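Long-range contact in hypothetical protein Atu2327 (Agrobacterium tumefaciens, PDB 2O8I), which is of unknown function but belongs to the OHCU decarboxylase family, whose members act on an intermediate of urate breakdown: residues Leu89-Leu103 with Ala118-Ala130. Residues are numbered along the deposited sequence; the frame is centred on the assembly and turned at random.
Sequences LDRLSPQEHARFTQL and AVKGLNRHDILSA
Leu89 lies against the start of helix 124-135, in the all-helical fold of the OHCU decarboxylase family. Helix 94-111 runs beside that helix, nearly parallel, with the short segments at 21° and their axes 11.8 Å apart at closest approach. Leu89 comes a few residues ahead of helix 94-111. Its CD1 meets Ile127 CD1 tip to tip and also touches Val119 CG1. Its CD2 packs on Arg124 N at 3.5 Å, at the first turn of a helix that opens with a capping box. There Asn123 OD1 accepts from Asp126 N, and Asp126 OD2 accepts from Asn123 N. Leu92 adds CD2 against Arg124 CD and reaches Leu70 of helix 66-74 as well.

Glu96 lays its carboxylate flat over one face of the Arg124 guanidinium, the two planes 4° apart. Glu96 OE2 is 3.7 Å from Arg124 NE, a long salt bridge held by charge, with the oxygen above the guanidinium plane and not in line with any N-H. Glu96 OE1 accepts from Ser93 N at 2.9 Å, a nearly straight bond that reaches OE1 from above the carboxylate plane and ties the carboxylate to the start of its own helix. Arg124 bends at chi3 (57°), which turns its guanidinium over Glu96.

Arg99 carries a like charge close by. A modelled water lies between Arg99 NH1 and Arg124 NH1; its bond to Arg99 is weak and its contact with Arg124 is too short to be reliable. Leu128 CD1 covers a face of the Arg99 guanidinium. Phe100 sets CE1 against Ile127 CG2 at 3.6 Å, while Leu128 CD2 meets its ring at the edge. The buried ring also touches Leu70. Leu103 closes the row, its CD1 3.4 Å from Leu128 CD2.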
ATOM      1  N   LEU A  89       1.592 -10.871  13.577  1.00 60.77           N
ATOM      2  CA  LEU A  89       2.145  -9.680  12.909  1.00 59.83           C
ATOM      3  C   LEU A  89       1.422  -8.389  13.261  1.00 59.81           C
ATOM      4  O   LEU A  89       1.893  -7.309  12.953  1.00 60.29           O
ATOM      5  CB  LEU A  89       2.209  -9.848  11.405  1.00 58.76           C
ATOM      6  CG  LEU A  89       3.283 -10.766  10.856  1.00 57.88           C
ATOM      7  CD1 LEU A  89       3.504 -10.381   9.430  1.00 58.54           C
ATOM      8  CD2 LEU A  89       4.584 -10.666  11.593  1.00 56.28           C
ATOM      9  N   ASP A  90       0.285  -8.507  13.922  1.00 59.91           N
ATOM     10  CA  ASP A  90      -0.479  -7.352  14.369  1.00 60.40           C
ATOM     11  C   ASP A  90       0.031  -6.794  15.733  1.00 60.11           C
ATOM     12  O   ASP A  90      -0.362  -5.696  16.150  1.00 60.35           O
ATOM     13  CB  ASP A  90      -1.977  -7.734  14.449  1.00 60.66           C
ATOM     14  CG  ASP A  90      -2.217  -9.099  15.159  1.00 62.71           C
ATOM     15  OD1 ASP A  90      -1.241  -9.853  15.460  1.00 64.34           O
ATOM     16  OD2 ASP A  90      -3.402  -9.435  15.412  1.00 64.18           O
ATOM     17  N   ARG A  91       0.885  -7.549  16.433  1.00 59.02           N
ATOM     18  CA  ARG A  91       1.319  -7.164  17.785  1.00 57.71           C
ATOM     19  C   ARG A  91       2.839  -6.921  17.871  1.00 55.80           C
ATOM     20  O   ARG A  91       3.475  -7.226  18.888  1.00 55.02           O
ATOM     21  CB  ARG A  91       0.852  -8.215  18.815  1.00 57.93           C
ATOM     22  CG  ARG A  91      -0.671  -8.248  19.020  1.00 59.15           C
ATOM     23  CD  ARG A  91      -1.064  -8.885  20.356  1.00 59.68           C
ATOM     24  NE  ARG A  91      -1.977 -10.022  20.141  1.00 63.92           N
ATOM     25  CZ  ARG A  91      -2.891 -10.475  21.012  1.00 63.74           C
ATOM     26  NH1 ARG A  91      -3.061  -9.881  22.197  1.00 64.03           N
ATOM     27  NH2 ARG A  91      -3.649 -11.524  20.685  1.00 62.40           N
ATOM     28  N   LEU A  92       3.420  -6.371  16.802  1.00 53.63           N
ATOM     29  CA  LEU A  92       4.871  -6.203  16.740  1.00 51.49           C
ATOM     30  C   LEU A  92       5.374  -5.074  17.604  1.00 49.74           C
ATOM     31  O   LEU A  92       4.711  -4.058  17.745  1.00 49.56           O
ATOM     32  CB  LEU A  92       5.318  -5.917  15.316  1.00 51.82           C
ATOM     33  CG  LEU A  92       5.287  -7.051  14.304  1.00 52.57           C
ATOM     34  CD1 LEU A  92       5.653  -6.447  12.974  1.00 51.87           C
ATOM     35  CD2 LEU A  92       6.245  -8.194  14.692  1.00 52.15           C
ATOM     36  N   SER A  93       6.571  -5.255  18.151  1.00 47.73           N
ATOM     37  CA  SER A  93       7.314  -4.188  18.826  1.00 45.50           C
ATOM     38  C   SER A  93       7.605  -2.978  17.939  1.00 44.85           C
ATOM     39  O   SER A  93       7.751  -3.126  16.712  1.00 44.40           O
ATOM     40  CB  SER A  93       8.675  -4.712  19.208  1.00 44.69           C
ATOM     41  OG  SER A  93       8.566  -5.308  20.419  1.00 40.89           O
ATOM     42  N   PRO A  94       7.737  -1.785  18.565  1.00 43.97           N
ATOM     43  CA  PRO A  94       8.499  -0.727  17.884  1.00 43.80           C
ATOM     44  C   PRO A  94       9.856  -1.249  17.376  1.00 44.21           C
ATOM     45  O   PRO A  94      10.186  -1.026  16.218  1.00 43.87           O
ATOM     46  CB  PRO A  94       8.647   0.323  18.963  1.00 42.86           C
ATOM     47  CG  PRO A  94       7.354   0.140  19.758  1.00 42.93           C
ATOM     48  CD  PRO A  94       7.197  -1.328  19.859  1.00 42.89           C
ATOM     49  N   GLN A  95      10.570  -2.002  18.209  1.00 45.02           N
ATOM     50  CA  GLN A  95      11.821  -2.663  17.850  1.00 47.18           C
ATOM     51  C   GLN A  95      11.717  -3.691  16.717  1.00 47.28           C
ATOM     52  O   GLN A  95      12.599  -3.732  15.845  1.00 47.46           O
ATOM     53  CB  GLN A  95      12.388  -3.361  19.077  1.00 48.38           C
ATOM     54  CG  GLN A  95      13.807  -2.906  19.477  1.00 56.20           C
ATOM     55  CD  GLN A  95      14.933  -3.695  18.741  1.00 63.66           C
ATOM     56  OE1 GLN A  95      15.037  -3.657  17.482  1.00 65.55           O
ATOM     57  NE2 GLN A  95      15.787  -4.402  19.534  1.00 62.68           N
ATOM     58  N   GLU A  96      10.679  -4.541  16.738  1.00 47.12           N
ATOM     59  CA  GLU A  96      10.468  -5.525  15.645  1.00 46.71           C
ATOM     60  C   GLU A  96      10.078  -4.871  14.306  1.00 46.27           C
ATOM     61  O   GLU A  96      10.635  -5.244  13.250  1.00 46.60           O
ATOM     62  CB  GLU A  96       9.517  -6.666  16.046  1.00 46.65           C
ATOM     63  CG  GLU A  96      10.062  -7.499  17.233  1.00 46.36           C
ATOM     64  CD  GLU A  96       8.969  -8.073  18.172  1.00 46.20           C
ATOM     65  OE1 GLU A  96       7.747  -7.862  17.896  1.00 43.69           O
ATOM     66  OE2 GLU A  96       9.355  -8.720  19.199  1.00 44.05           O
ATOM     67  N   HIS A  97       9.171  -3.886  14.339  1.00 45.01           N
ATOM     68  CA  HIS A  97       8.967  -3.035  13.174  1.00 44.22           C
ATOM     69  C   HIS A  97      10.300  -2.536  12.604  1.00 43.83           C
ATOM     70  O   HIS A  97      10.563  -2.664  11.402  1.00 42.70           O
ATOM     71  CB  HIS A  97       8.133  -1.836  13.536  1.00 44.03           C
ATOM     72  CG  HIS A  97       6.677  -2.112  13.531  1.00 46.62           C
ATOM     73  ND1 HIS A  97       5.925  -2.094  12.370  1.00 45.93           N
ATOM     74  CD2 HIS A  97       5.822  -2.415  14.544  1.00 47.28           C
ATOM     75  CE1 HIS A  97       4.664  -2.366  12.676  1.00 47.52           C
ATOM     76  NE2 HIS A  97       4.578  -2.578  13.984  1.00 47.05           N
ATOM     77  N   ALA A  98      11.137  -1.970  13.479  1.00 43.19           N
ATOM     78  CA  ALA A  98      12.428  -1.430  13.060  1.00 43.39           C
ATOM     79  C   ALA A  98      13.333  -2.495  12.432  1.00 43.58           C
ATOM     80  O   ALA A  98      14.030  -2.216  11.446  1.00 43.30           O
ATOM     81  CB  ALA A  98      13.146  -0.704  14.221  1.00 42.72           C
ATOM     82  N   ARG A  99      13.311  -3.714  12.987  1.00 44.10           N
ATOM     83  CA  ARG A  99      14.128  -4.790  12.433  1.00 44.95           C
ATOM     84  C   ARG A  99      13.643  -5.072  11.018  1.00 43.68           C
ATOM     85  O   ARG A  99      14.458  -5.245  10.123  1.00 43.46           O
ATOM     86  CB  ARG A  99      14.110  -6.049  13.315  1.00 43.99           C
ATOM     87  CG  ARG A  99      15.270  -7.025  13.112  1.00 45.44           C
ATOM     88  CD  ARG A  99      15.007  -8.238  14.060  1.00 50.25           C
ATOM     89  NE  ARG A  99      15.879  -9.435  13.912  1.00 60.37           N
ATOM     90  CZ  ARG A  99      15.970 -10.446  14.800  1.00 63.60           C
ATOM     91  NH1 ARG A  99      15.257 -10.442  15.930  1.00 65.46           N
ATOM     92  NH2 ARG A  99      16.769 -11.489  14.564  1.00 63.86           N
ATOM     93  N   PHE A 100      12.328  -5.092  10.800  1.00 43.22           N
ATOM     94  CA  PHE A 100      11.833  -5.358   9.437  1.00 43.55           C
ATOM     95  C   PHE A 100      12.363  -4.348   8.443  1.00 43.43           C
ATOM     96  O   PHE A 100      12.864  -4.741   7.381  1.00 43.54           O
ATOM     97  CB  PHE A 100      10.314  -5.456   9.357  1.00 43.21           C
ATOM     98  CG  PHE A 100       9.770  -6.749   9.913  1.00 45.25           C
ATOM     99  CD1 PHE A 100      10.612  -7.854  10.106  1.00 46.09           C
ATOM    100  CD2 PHE A 100       8.429  -6.884  10.212  1.00 46.18           C
ATOM    101  CE1 PHE A 100      10.128  -9.072  10.591  1.00 45.81           C
ATOM    102  CE2 PHE A 100       7.939  -8.106  10.707  1.00 47.60           C
ATOM    103  CZ  PHE A 100       8.789  -9.199  10.894  1.00 45.29           C
ATOM    104  N   THR A 101      12.280  -3.066   8.815  1.00 42.77           N
ATOM    105  CA  THR A 101      12.830  -1.990   8.024  1.00 42.81           C
ATOM    106  C   THR A 101      14.328  -2.216   7.699  1.00 44.49           C
ATOM    107  O   THR A 101      14.756  -2.118   6.525  1.00 45.09           O
ATOM    108  CB  THR A 101      12.610  -0.647   8.723  1.00 42.84           C
ATOM    109  OG1 THR A 101      11.205  -0.342   8.687  1.00 41.61           O
ATOM    110  CG2 THR A 101      13.395   0.446   8.015  1.00 37.44           C
ATOM    111  N   GLN A 102      15.108  -2.555   8.718  1.00 44.45           N
ATOM    112  CA  GLN A 102      16.519  -2.786   8.533  1.00 46.50           C
ATOM    113  C   GLN A 102      16.759  -4.018   7.624  1.00 45.22           C
ATOM    114  O   GLN A 102      17.616  -4.002   6.748  1.00 45.27           O
ATOM    115  CB  GLN A 102      17.225  -2.871   9.901  1.00 45.19           C
ATOM    116  CG  GLN A 102      18.600  -3.510   9.872  1.00 49.55           C
ATOM    117  CD  GLN A 102      19.137  -3.765  11.313  1.00 52.24           C
ATOM    118  OE1 GLN A 102      18.767  -4.771  11.984  1.00 59.38           O
ATOM    119  NE2 GLN A 102      20.002  -2.846  11.799  1.00 54.54           N
ATOM    120  N   LEU A 103      15.999  -5.083   7.805  1.00 44.96           N
ATOM    121  CA  LEU A 103      16.298  -6.276   7.017  1.00 44.79           C
ATOM    122  C   LEU A 103      15.933  -5.994   5.557  1.00 43.61           C
ATOM    123  O   LEU A 103      16.647  -6.363   4.616  1.00 42.87           O
ATOM    124  CB  LEU A 103      15.596  -7.511   7.584  1.00 44.95           C
ATOM    125  CG  LEU A 103      16.057  -7.989   8.983  1.00 48.48           C
ATOM    126  CD1 LEU A 103      15.126  -9.120   9.446  1.00 51.50           C
ATOM    127  CD2 LEU A 103      17.589  -8.392   9.180  1.00 46.94           C
ATOM    128  N   ALA A 118       4.598 -13.246   0.728  1.00 39.11           N
ATOM    129  CA  ALA A 118       3.202 -13.447   1.119  1.00 38.92           C
ATOM    130  C   ALA A 118       3.194 -13.783   2.611  1.00 38.78           C
ATOM    131  O   ALA A 118       3.969 -14.619   3.080  1.00 38.31           O
ATOM    132  CB  ALA A 118       2.587 -14.559   0.340  1.00 38.78           C
ATOM    133  N   VAL A 119       2.291 -13.150   3.333  1.00 38.26           N
ATOM    134  CA  VAL A 119       2.385 -13.061   4.765  1.00 38.57           C
ATOM    135  C   VAL A 119       1.149 -13.667   5.473  1.00 38.93           C
ATOM    136  O   VAL A 119       1.172 -13.857   6.701  1.00 39.52           O
ATOM    137  CB  VAL A 119       2.618 -11.557   5.083  1.00 38.98           C
ATOM    138  CG1 VAL A 119       1.695 -11.021   6.157  1.00 38.71           C
ATOM    139  CG2 VAL A 119       4.094 -11.260   5.276  1.00 38.32           C
ATOM    140  N   LYS A 120       0.091 -13.991   4.717  1.00 37.97           N
ATOM    141  CA  LYS A 120      -1.095 -14.634   5.293  1.00 38.29           C
ATOM    142  C   LYS A 120      -0.678 -15.858   6.108  1.00 37.83           C
ATOM    143  O   LYS A 120       0.041 -16.724   5.617  1.00 37.86           O
ATOM    144  CB  LYS A 120      -2.163 -14.999   4.233  1.00 37.53           C
ATOM    145  CG  LYS A 120      -3.335 -15.813   4.803  1.00 38.75           C
ATOM    146  CD  LYS A 120      -4.734 -15.647   4.112  1.00 40.84           C
ATOM    147  CE  LYS A 120      -5.268 -14.181   4.018  1.00 44.77           C
ATOM    148  NZ  LYS A 120      -5.245 -13.422   5.320  1.00 47.74           N
ATOM    149  N   GLY A 121      -1.123 -15.911   7.365  1.00 37.47           N
ATOM    150  CA  GLY A 121      -0.819 -17.035   8.245  1.00 36.97           C
ATOM    151  C   GLY A 121       0.601 -17.085   8.825  1.00 36.82           C
ATOM    152  O   GLY A 121       0.969 -18.054   9.451  1.00 37.26           O
ATOM    153  N   LEU A 122       1.401 -16.051   8.622  1.00 36.08           N
ATOM    154  CA  LEU A 122       2.804 -16.115   8.978  1.00 35.36           C
ATOM    155  C   LEU A 122       3.011 -15.292  10.244  1.00 35.21           C
ATOM    156  O   LEU A 122       2.411 -14.216  10.417  1.00 34.71           O
ATOM    157  CB  LEU A 122       3.695 -15.588   7.823  1.00 34.88           C
ATOM    158  CG  LEU A 122       4.405 -16.593   6.875  1.00 35.99           C
ATOM    159  CD1 LEU A 122       3.564 -17.758   6.317  1.00 32.97           C
ATOM    160  CD2 LEU A 122       5.121 -15.919   5.765  1.00 34.45           C
ATOM    161  N   ASN A 123       3.862 -15.793  11.122  1.00 33.88           N
ATOM    162  CA  ASN A 123       4.213 -15.026  12.287  1.00 33.53           C
ATOM    163  C   ASN A 123       5.570 -14.346  12.053  1.00 33.78           C
ATOM    164  O   ASN A 123       6.223 -14.541  11.020  1.00 33.96           O
ATOM    165  CB  ASN A 123       4.206 -15.934  13.541  1.00 32.50           C
ATOM    166  CG  ASN A 123       5.221 -17.061  13.443  1.00 31.02           C
ATOM    167  OD1 ASN A 123       6.399 -16.824  13.117  1.00 31.05           O
ATOM    168  ND2 ASN A 123       4.788 -18.283  13.718  1.00 23.52           N
ATOM    169  N   ARG A 124       6.001 -13.568  13.030  1.00 34.64           N
ATOM    170  CA  ARG A 124       7.285 -12.881  12.974  1.00 35.28           C
ATOM    171  C   ARG A 124       8.464 -13.807  12.712  1.00 34.76           C
ATOM    172  O   ARG A 124       9.309 -13.488  11.888  1.00 35.42           O
ATOM    173  CB  ARG A 124       7.507 -12.118  14.279  1.00 35.82           C
ATOM    174  CG  ARG A 124       8.792 -11.320  14.273  1.00 37.28           C
ATOM    175  CD  ARG A 124       8.958 -10.570  15.572  1.00 37.90           C
ATOM    176  NE  ARG A 124       8.943 -11.451  16.736  1.00 38.74           N
ATOM    177  CZ  ARG A 124      10.035 -11.927  17.327  1.00 39.41           C
ATOM    178  NH1 ARG A 124      11.251 -11.625  16.846  1.00 39.14           N
ATOM    179  NH2 ARG A 124       9.906 -12.710  18.389  1.00 37.10           N
ATOM    180  N   HIS A 125       8.521 -14.941  13.410  1.00 34.50           N
ATOM    181  CA  HIS A 125       9.556 -15.937  13.159  1.00 34.77           C
ATOM    182  C   HIS A 125       9.599 -16.446  11.728  1.00 36.04           C
ATOM    183  O   HIS A 125      10.692 -16.505  11.142  1.00 36.42           O
ATOM    184  CB  HIS A 125       9.461 -17.096  14.138  1.00 34.38           C
ATOM    185  CG  HIS A 125       9.841 -16.701  15.518  1.00 32.83           C
ATOM    186  ND1 HIS A 125      11.087 -16.162  15.816  1.00 30.86           N
ATOM    187  CD2 HIS A 125       9.136 -16.715  16.673  1.00 29.86           C
ATOM    188  CE1 HIS A 125      11.120 -15.867  17.105  1.00 31.58           C
ATOM    189  NE2 HIS A 125       9.954 -16.196  17.646  1.00 30.96           N
ATOM    190  N   ASP A 126       8.431 -16.783  11.159  1.00 36.61           N
ATOM    191  CA  ASP A 126       8.376 -17.258   9.773  1.00 38.10           C
ATOM    192  C   ASP A 126       9.085 -16.300   8.840  1.00 39.24           C
ATOM    193  O   ASP A 126       9.743 -16.721   7.888  1.00 39.89           O
ATOM    194  CB  ASP A 126       6.942 -17.446   9.287  1.00 37.61           C
ATOM    195  CG  ASP A 126       6.182 -18.459  10.109  1.00 37.63           C
ATOM    196  OD1 ASP A 126       6.773 -19.487  10.468  1.00 32.01           O
ATOM    197  OD2 ASP A 126       4.994 -18.209  10.424  1.00 40.38           O
ATOM    198  N   ILE A 127       8.944 -15.009   9.128  1.00 40.28           N
ATOM    199  CA  ILE A 127       9.468 -13.979   8.252  1.00 40.88           C
ATOM    200  C   ILE A 127      10.986 -13.834   8.389  1.00 41.03           C
ATOM    201  O   ILE A 127      11.719 -13.803   7.358  1.00 40.99           O
ATOM    202  CB  ILE A 127       8.733 -12.628   8.469  1.00 41.25           C
ATOM    203  CG1 ILE A 127       7.400 -12.677   7.706  1.00 41.74           C
ATOM    204  CG2 ILE A 127       9.602 -11.451   7.976  1.00 39.45           C
ATOM    205  CD1 ILE A 127       6.313 -11.906   8.363  1.00 43.18           C
ATOM    206  N   LEU A 128      11.440 -13.751   9.648  1.00 39.93           N
ATOM    207  CA  LEU A 128      12.859 -13.775   9.950  1.00 39.05           C
ATOM    208  C   LEU A 128      13.540 -15.006   9.325  1.00 38.88           C
ATOM    209  O   LEU A 128      14.658 -14.917   8.796  1.00 38.98           O
ATOM    210  CB  LEU A 128      13.055 -13.712  11.456  1.00 38.52           C
ATOM    211  CG  LEU A 128      12.534 -12.375  12.013  1.00 39.29           C
ATOM    212  CD1 LEU A 128      12.540 -12.291  13.553  1.00 35.85           C
ATOM    213  CD2 LEU A 128      13.348 -11.236  11.400  1.00 36.89           C
ATOM    214  N   SER A 129      12.845 -16.139   9.339  1.00 38.31           N
ATOM    215  CA  SER A 129      13.424 -17.371   8.824  1.00 38.41           C
ATOM    216  C   SER A 129      13.660 -17.232   7.321  1.00 38.61           C
ATOM    217  O   SER A 129      14.747 -17.537   6.816  1.00 38.59           O
ATOM    218  CB  SER A 129      12.508 -18.569   9.132  1.00 38.61           C
ATOM    219  OG  SER A 129      12.849 -19.718   8.379  1.00 35.63           O
ATOM    220  N   ALA A 130      12.626 -16.758   6.630  1.00 38.81           N
ATOM    221  CA  ALA A 130      12.673 -16.512   5.207  1.00 38.87           C
ATOM    222  C   ALA A 130      13.746 -15.467   4.848  1.00 39.39           C
ATOM    223  O   ALA A 130      14.492 -15.687   3.909  1.00 39.88           O
ATOM    224  CB  ALA A 130      11.309 -16.146   4.695  1.00 38.09           C
TER
HETATM  225  O   HOH W   1      12.198  -9.604  15.652  1.00 56.80           O